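Local coordinates for protein succinate-semialdehyde dehydrogenase (NAD(P)(+)) (Marinobacter aquaeolei, PDB 3RH9) that probably oxidises succinate semialdehyde to succinate with NAD+ or NADP+ as an aldehyde dehydrogenase, at residues A[289-297]-A[408-419]; A[447-455]-A[463-471]. All coordinates share one frame; numbering follows the deposited sequence.

Contact 1. Residues A[289-297]-A[408-419]; sequences TCVCANRIF and AGNDTEFGLASY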
loop_
_atom_site.group_PDB
_atom_site.type_symbol
_atom_site.label_atom_id
_atom_site.label_comp_id
_atom_site.label_asym_id
_atom_site.label_seq_id
_atom_site.Cartn_x
_atom_site.Cartn_y
_atom_site.Cartn_z
ATOM N N THR A 289 21.071 3.330 12.422
ATOM C CA THR A 289 19.651 3.619 12.320
ATOM C C THR A 289 19.355 4.268 10.970
ATOM O O THR A 289 20.226 4.905 10.380
ATOM C CB THR A 289 19.243 4.586 13.446
ATOM O OG1 THR A 289 19.129 3.863 14.679
ATOM C CG2 THR A 289 17.925 5.273 13.131
ATOM N N CYS A 290 18.133 4.119 10.477
ATOM C CA CYS A 290 17.794 4.703 9.182
ATOM C C CYS A 290 17.288 6.115 9.350
ATOM O O CYS A 290 16.976 6.808 8.375
ATOM C CB CYS A 290 16.798 3.845 8.429
ATOM S SG CYS A 290 17.561 2.317 7.874
ATOM N N VAL A 291 17.253 6.548 10.599
ATOM C CA VAL A 291 16.891 7.912 10.920
ATOM C C VAL A 291 18.143 8.746 11.194
ATOM O O VAL A 291 18.087 9.967 11.251
ATOM C CB VAL A 291 15.902 7.938 12.095
ATOM C CG1 VAL A 291 15.824 9.305 12.717
ATOM C CG2 VAL A 291 14.555 7.516 11.596
ATOM N N CYS A 292 19.280 8.081 11.333
ATOM C CA CYS A 292 20.536 8.787 11.570
ATOM C C CYS A 292 20.990 9.590 10.369
ATOM O O CYS A 292 20.926 9.116 9.231
ATOM C CB CYS A 292 21.627 7.808 11.979
ATOM S SG CYS A 292 21.346 7.239 13.652
ATOM N N ALA A 293 21.438 10.816 10.609
ATOM C CA ALA A 293 21.950 11.621 9.511
ATOM C C ALA A 293 23.007 10.770 8.818
ATOM O O ALA A 293 23.788 10.091 9.484
ATOM C CB ALA A 293 22.546 12.913 10.028
ATOM N N ASN A 294 23.006 10.770 7.492
ATOM C CA ASN A 294 24.021 10.035 6.759
ATOM C C ASN A 294 24.877 10.988 5.934
ATOM O O ASN A 294 26.080 10.779 5.768
ATOM C CB ASN A 294 23.396 8.948 5.883
ATOM C CG ASN A 294 24.426 8.004 5.312
ATOM O OD1 ASN A 294 24.646 7.959 4.106
ATOM N ND2 ASN A 294 25.079 7.267 6.171
ATOM N N ARG A 295 24.245 12.041 5.429
ATOM C CA ARG A 295 24.934 13.096 4.697
ATOM C C ARG A 295 24.675 14.424 5.395
ATOM O O ARG A 295 23.526 14.839 5.541
ATOM C CB ARG A 295 24.443 13.133 3.252
ATOM C CG ARG A 295 24.964 11.993 2.420
ATOM C CD ARG A 295 24.261 11.907 1.109
ATOM N NE ARG A 295 22.822 11.774 1.305
ATOM C CZ ARG A 295 21.917 12.173 0.418
ATOM N NH1 ARG A 295 22.325 12.728 -0.711
ATOM N NH2 ARG A 295 20.615 12.035 0.659
ATOM N N ILE A 296 25.729 15.079 5.868
ATOM C CA ILE A 296 25.564 16.374 6.525
ATOM C C ILE A 296 25.946 17.478 5.558
ATOM O O ILE A 296 27.113 17.671 5.250
ATOM C CB ILE A 296 26.388 16.501 7.828
ATOM C CG1 ILE A 296 25.850 15.583 8.928
ATOM C CG2 ILE A 296 26.346 17.917 8.332
ATOM C CD1 ILE A 296 26.155 14.147 8.723
ATOM N N PHE A 297 24.947 18.184 5.051
ATOM C CA PHE A 297 25.198 19.282 4.141
ATOM C C PHE A 297 25.340 20.578 4.929
ATOM O O PHE A 297 24.428 20.980 5.645
ATOM C CB PHE A 297 24.068 19.408 3.121
ATOM C CG PHE A 297 24.042 18.305 2.103
ATOM C CD1 PHE A 297 23.275 17.169 2.313
ATOM C CD2 PHE A 297 24.773 18.408 0.930
ATOM C CE1 PHE A 297 23.237 16.154 1.374
ATOM C CE2 PHE A 297 24.742 17.401 -0.009
ATOM C CZ PHE A 297 23.969 16.267 0.214
ATOM N N ALA A 408 20.458 17.923 -4.039
ATOM C CA ALA A 408 21.516 17.107 -3.492
ATOM C C ALA A 408 20.926 16.108 -2.510
ATOM O O ALA A 408 21.299 14.940 -2.510
ATOM C CB ALA A 408 22.548 17.972 -2.827
ATOM N N GLY A 409 19.987 16.575 -1.686
ATOM C CA GLY A 409 19.332 15.725 -0.710
ATOM C C GLY A 409 18.504 14.624 -1.343
ATOM O O GLY A 409 18.366 13.530 -0.786
ATOM N N ASN A 410 17.949 14.911 -2.513
ATOM C CA ASN A 410 17.089 13.958 -3.187
ATOM C C ASN A 410 17.893 13.005 -4.054
ATOM O O ASN A 410 17.336 12.103 -4.687
ATOM C CB ASN A 410 16.043 14.676 -4.035
ATOM C CG ASN A 410 14.969 15.344 -3.205
ATOM O OD1 ASN A 410 14.394 16.353 -3.612
ATOM N ND2 ASN A 410 14.679 14.778 -2.044
ATOM N N ASP A 411 19.205 13.204 -4.078
ATOM C CA ASP A 411 20.075 12.462 -4.981
ATOM C C ASP A 411 20.385 11.076 -4.403
ATOM O O ASP A 411 21.511 10.775 -4.002
ATOM C CB ASP A 411 21.340 13.274 -5.230
ATOM C CG ASP A 411 22.351 12.536 -6.070
ATOM O OD1 ASP A 411 21.932 11.823 -7.016
ATOM O OD2 ASP A 411 23.560 12.667 -5.773
ATOM N N THR A 412 19.349 10.242 -4.349
ATOM C CA THR A 412 19.390 8.959 -3.654
ATOM C C THR A 412 18.167 8.141 -4.041
ATOM O O THR A 412 17.155 8.689 -4.455
ATOM C CB THR A 412 19.447 9.136 -2.093
ATOM O OG1 THR A 412 19.059 7.914 -1.436
ATOM C CG2 THR A 412 18.526 10.284 -1.630
ATOM N N GLU A 413 18.274 6.827 -3.906
ATOM C CA GLU A 413 17.164 5.906 -4.142
ATOM C C GLU A 413 16.017 6.121 -3.180
ATOM O O GLU A 413 14.861 5.805 -3.494
ATOM C CB GLU A 413 17.643 4.470 -3.942
ATOM C CG GLU A 413 17.903 3.739 -5.208
ATOM C CD GLU A 413 18.487 2.384 -4.939
ATOM O OE1 GLU A 413 18.404 1.505 -5.831
ATOM O OE2 GLU A 413 19.028 2.203 -3.825
ATOM N N PHE A 414 16.358 6.642 -2.003
ATOM C CA PHE A 414 15.466 6.594 -0.853
ATOM C C PHE A 414 14.788 7.911 -0.519
ATOM O O PHE A 414 14.976 8.914 -1.199
ATOM C CB PHE A 414 16.232 6.072 0.358
ATOM C CG PHE A 414 16.966 4.799 0.085
ATOM C CD1 PHE A 414 16.272 3.628 -0.160
ATOM C CD2 PHE A 414 18.349 4.779 0.037
ATOM C CE1 PHE A 414 16.933 2.456 -0.423
ATOM C CE2 PHE A 414 19.018 3.600 -0.229
ATOM C CZ PHE A 414 18.308 2.432 -0.459
ATOM N N GLY A 415 13.993 7.874 0.541
ATOM C CA GLY A 415 13.233 9.016 1.000
ATOM C C GLY A 415 12.629 8.742 2.368
ATOM O O GLY A 415 11.431 8.961 2.594
ATOM N N LEU A 416 13.454 8.246 3.284
ATOM C CA LEU A 416 12.995 8.031 4.638
ATOM C C LEU A 416 13.068 9.343 5.420
ATOM O O LEU A 416 12.137 10.140 5.361
ATOM C CB LEU A 416 13.772 6.905 5.319
ATOM C CG LEU A 416 13.165 6.244 6.562
ATOM C CD1 LEU A 416 11.654 6.063 6.415
ATOM C CD2 LEU A 416 13.848 4.899 6.883
ATOM N N ALA A 417 14.162 9.589 6.136
ATOM C CA ALA A 417 14.247 10.806 6.942
ATOM C C ALA A 417 15.186 11.885 6.371
ATOM O O ALA A 417 16.017 11.613 5.516
ATOM C CB ALA A 417 14.606 10.472 8.372
ATOM N N SER A 418 15.014 13.110 6.853
ATOM C CA SER A 418 15.786 14.265 6.404
ATOM C C SER A 418 15.649 15.410 7.412
ATOM O O SER A 418 14.717 15.433 8.210
ATOM C CB SER A 418 15.338 14.724 5.018
ATOM O OG SER A 418 13.931 14.844 4.950
ATOM N N TYR A 419 16.584 16.352 7.405
ATOM C CA TYR A 419 16.558 17.412 8.410
ATOM C C TYR A 419 17.093 18.698 7.845
ATOM O O TYR A 419 18.060 18.694 7.079
ATOM C CB TYR A 419 17.385 17.015 9.624
ATOM C CG TYR A 419 17.048 15.650 10.122
ATOM C CD1 TYR A 419 16.045 15.462 11.066
ATOM C CD2 TYR A 419 17.714 14.533 9.633
ATOM C CE1 TYR A 419 15.722 14.200 11.517
ATOM C CE2 TYR A 419 17.390 13.267 10.078
ATOM C CZ TYR A 419 16.399 13.117 11.016
ATOM O OH TYR A 419 16.097 11.870 11.461
#
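Arg295 and Phe297 project from a strand in the parallel part of an alpha/beta sheet, the core of the catalytic domain in aldehyde dehydrogenases, toward the helix end at Ala408 and Gly409 and toward Thr412 just beyond. Strands 295-299 and 417-421 do not pair with each other here, because strand 262-265 runs between them. The close-packed part lies at the C-terminal end of helix 402-409. Arg295 bends at chi3 (-57°), which brings its guanidinium edge-on to the last helical carbonyls. NH2 reaches Gly409 O at 3.1 Å with an N-H...O angle of 156°, while NH1 makes a weak bond to Ala408 O at 3.0 Å. NH2 also donates to Asn260 O, and Tyr385 adds a cation-pi contact. Phe297 CE1 lies 4.0 Å above one face of the guanidinium, offset toward its rim, and the same ring touches the methyl of Ala408. Arginine suits this place because its several N-H groups reach carbonyls at the helix end and, at Asn260, in a neighbouring loop at once; a leucine here would probably leave Gly409 O and Asn260 O without this shared donor and lose the polar tie between strand and helix, leaving Phe297 on Ala408. The other end, around Cys290 and Val291, has fewer polar ties; these two are partly exposed, though Leu416, Ala417 and Tyr419 behind them are buried. Val291 CG2 stands 4.4 Å from Ala417 CB. Leu416, whose side chain is close to that of the predicted active-site Glu256, sets CD2 3.5 Å from Cys290 CB.

Contact 2. Residues A[447-455]-A[463-471]; sequences GPTPEAPFG and GREGGLEGL
Phe454 and Glu465 form a single antiparallel bridge as a hydrogen-bonded pair, Phe454 N to Glu465 O at 2.8 Å and Glu465 N to Phe454 O at 2.9 Å. Further along, the type I turn Thr449-Ala452 offers Pro450 O to Gly467 N at 2.7 Å in a nearly straight bond (173°), the donor standing above the carbonyl plane. Glycine suits Gly466 and Gly467: phi is positive at both, and a CB would run into Ala452 O at the first and Ala452 CA at the second. Gly455 is equally confined, since a side chain there would strike Gly463 O. The lack of a side chain lets Arg464, bent at chi2 (-60°), lay its guanidinium over this residue, with Gly455 C 3.3 Å above one face. In its own plane the group donates from NH1 to Gly463 O, and NH2 pairs with Glu476 of the second subunit. Pro453 packs its ring obliquely against the aliphatic part of Glu469, CB to CG 3.4 Å, and the carboxylate goes on to Tyr145 of the second subunit. Glu465 extends to a salt bridge with Lys167, close to the predicted active-site Glu256. Backbone bonds and glycines therefore fix the two segments, which leaves the charged ends of Arg464 and Glu469 for the subunit interface and that of Glu465 for the active-site region.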
loop_
_atom_site.group_PDB
_atom_site.type_symbol
_atom_site.label_atom_id
_atom_site.label_comp_id
_atom_site.label_asym_id
_atom_site.label_seq_id
_atom_site.Cartn_x
_atom_site.Cartn_y
_atom_site.Cartn_z
ATOM N N GLY A 447 13.654 11.835 15.777
ATOM C CA GLY A 447 13.123 10.829 14.885
ATOM C C GLY A 447 11.626 10.723 14.990
ATOM O O GLY A 447 10.974 11.621 15.495
ATOM N N PRO A 448 11.070 9.606 14.523
ATOM C CA PRO A 448 9.617 9.386 14.475
ATOM C C PRO A 448 8.967 9.321 15.865
ATOM O O PRO A 448 9.632 9.019 16.859
ATOM C CB PRO A 448 9.490 8.024 13.781
ATOM C CG PRO A 448 10.818 7.754 13.168
ATOM C CD PRO A 448 11.828 8.456 14.007
ATOM N N THR A 449 7.666 9.581 15.924
ATOM C CA THR A 449 6.936 9.546 17.188
ATOM C C THR A 449 5.587 8.829 17.030
ATOM O O THR A 449 5.000 8.848 15.948
ATOM C CB THR A 449 6.724 10.964 17.723
ATOM O OG1 THR A 449 6.555 10.913 19.140
ATOM C CG2 THR A 449 5.507 11.602 17.077
ATOM N N PRO A 450 5.090 8.184 18.106
ATOM C CA PRO A 450 3.861 7.392 17.977
ATOM C C PRO A 450 2.683 8.215 17.482
ATOM O O PRO A 450 1.805 7.681 16.821
ATOM C CB PRO A 450 3.606 6.907 19.409
ATOM C CG PRO A 450 4.929 6.960 20.065
ATOM C CD PRO A 450 5.595 8.165 19.489
ATOM N N GLU A 451 2.694 9.509 17.785
ATOM C CA GLU A 451 1.617 10.426 17.447
ATOM C C GLU A 451 1.564 10.857 15.973
ATOM O O GLU A 451 0.640 11.566 15.574
ATOM C CB GLU A 451 1.738 11.674 18.310
ATOM C CG GLU A 451 1.704 11.442 19.817
ATOM C CD GLU A 451 3.089 11.275 20.443
ATOM O OE1 GLU A 451 4.040 10.921 19.720
ATOM O OE2 GLU A 451 3.226 11.494 21.669
ATOM N N ALA A 452 2.546 10.461 15.162
ATOM C CA ALA A 452 2.590 10.927 13.764
ATOM C C ALA A 452 3.098 9.888 12.750
ATOM O O ALA A 452 3.896 9.028 13.080
ATOM C CB ALA A 452 3.376 12.241 13.654
ATOM N N PRO A 453 2.610 9.958 11.506
ATOM C CA PRO A 453 2.965 8.918 10.529
ATOM C C PRO A 453 4.439 8.951 10.152
ATOM O O PRO A 453 5.022 10.027 10.041
ATOM C CB PRO A 453 2.089 9.263 9.312
ATOM C CG PRO A 453 1.714 10.743 9.503
ATOM C CD PRO A 453 1.565 10.869 10.995
ATOM N N PHE A 454 5.033 7.778 9.961
ATOM C CA PHE A 454 6.435 7.681 9.564
ATOM C C PHE A 454 6.635 6.549 8.560
ATOM O O PHE A 454 6.099 5.458 8.724
ATOM C CB PHE A 454 7.341 7.480 10.780
ATOM C CG PHE A 454 8.794 7.274 10.428
ATOM C CD1 PHE A 454 9.602 8.352 10.098
ATOM C CD2 PHE A 454 9.351 6.010 10.436
ATOM C CE1 PHE A 454 10.930 8.168 9.773
ATOM C CE2 PHE A 454 10.689 5.820 10.112
ATOM C CZ PHE A 454 11.471 6.896 9.777
ATOM N N GLY A 455 7.407 6.815 7.516
ATOM C CA GLY A 455 7.577 5.864 6.443
ATOM C C GLY A 455 8.260 6.542 5.287
ATOM O O GLY A 455 8.518 7.737 5.328
ATOM N N GLY A 463 3.870 2.483 2.958
ATOM C CA GLY A 463 3.018 2.570 4.125
ATOM C C GLY A 463 3.619 3.413 5.228
ATOM O O GLY A 463 4.773 3.847 5.145
ATOM N N ARG A 464 2.822 3.639 6.268
ATOM C CA ARG A 464 3.199 4.501 7.380
ATOM C C ARG A 464 2.911 3.819 8.701
ATOM O O ARG A 464 1.899 3.138 8.851
ATOM C CB ARG A 464 2.402 5.808 7.332
ATOM C CG ARG A 464 2.745 6.728 6.166
ATOM C CD ARG A 464 4.211 7.158 6.183
ATOM N NE ARG A 464 4.476 8.030 5.052
ATOM C CZ ARG A 464 4.967 7.629 3.881
ATOM N NH1 ARG A 464 5.295 6.356 3.668
ATOM N NH2 ARG A 464 5.136 8.525 2.916
ATOM N N GLU A 465 3.798 4.012 9.665
ATOM C CA GLU A 465 3.568 3.543 11.020
ATOM C C GLU A 465 3.435 4.767 11.905
ATOM O O GLU A 465 4.069 5.788 11.656
ATOM C CB GLU A 465 4.725 2.670 11.492
ATOM C CG GLU A 465 4.867 1.377 10.710
ATOM C CD GLU A 465 6.013 0.491 11.203
ATOM O OE1 GLU A 465 7.043 1.057 11.663
ATOM O OE2 GLU A 465 5.886 -0.760 11.116
ATOM N N GLY A 466 2.615 4.661 12.941
ATOM C CA GLY A 466 2.390 5.766 13.856
ATOM C C GLY A 466 1.295 6.707 13.388
ATOM O O GLY A 466 0.907 6.707 12.215
ATOM N N GLY A 467 0.794 7.514 14.315
ATOM C CA GLY A 467 -0.313 8.404 14.030
ATOM C C GLY A 467 -1.538 7.655 13.540
ATOM O O GLY A 467 -1.653 6.450 13.710
ATOM N N LEU A 468 -2.445 8.383 12.911
ATOM C CA LEU A 468 -3.671 7.826 12.371
ATOM C C LEU A 468 -3.412 6.775 11.330
ATOM O O LEU A 468 -3.887 5.655 11.444
ATOM C CB LEU A 468 -4.472 8.916 11.683
ATOM C CG LEU A 468 -5.942 8.548 11.521
ATOM C CD1 LEU A 468 -6.676 8.996 12.785
ATOM C CD2 LEU A 468 -6.550 9.183 10.255
ATOM N N GLU A 469 -2.694 7.151 10.278
ATOM C CA GLU A 469 -2.533 6.239 9.156
ATOM C C GLU A 469 -1.935 4.914 9.622
ATOM O O GLU A 469 -2.284 3.853 9.098
ATOM C CB GLU A 469 -1.806 6.871 7.943
ATOM C CG GLU A 469 -0.930 8.068 8.224
ATOM C CD GLU A 469 -1.715 9.348 8.513
ATOM O OE1 GLU A 469 -2.159 10.019 7.548
ATOM O OE2 GLU A 469 -1.870 9.707 9.713
ATOM N N GLY A 470 -1.079 4.973 10.640
ATOM C CA GLY A 470 -0.515 3.761 11.207
ATOM C C GLY A 470 -1.571 2.832 11.795
ATOM O O GLY A 470 -1.466 1.605 11.711
ATOM N N LEU A 471 -2.590 3.417 12.414
ATOM C CA LEU A 471 -3.695 2.635 12.959
ATOM C C LEU A 471 -4.451 1.898 11.863
ATOM O O LEU A 471 -5.074 0.889 12.133
ATOM C CB LEU A 471 -4.673 3.533 13.716
ATOM C CG LEU A 471 -4.437 3.824 15.195
ATOM C CD1 LEU A 471 -5.218 5.056 15.589
ATOM C CD2 LEU A 471 -4.863 2.628 16.042
#

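How the contacts relate
Followed from the N terminus, contact 1 closes first: 110 residues intervene between 289-297 and 408-419, and their return joins strand 295-299 to the end of helix 402-409 and the loop before that strand to the start of strand 417-421. Contact 2 follows in series, neither nested nor crossed, with only seven residues between its segments. Segment 447-455 belongs to the connection from strand 439-442 of the seven-stranded sheet to strand 461-462 at the edge of the six-stranded one, and 463-471 follows that strand. The contacts meet: Leu416 CD1 lies 3.5 Å from Phe454 CZ, and Val291 packs on Phe454 and Pro448. Contact 2 alone also reaches the second subunit.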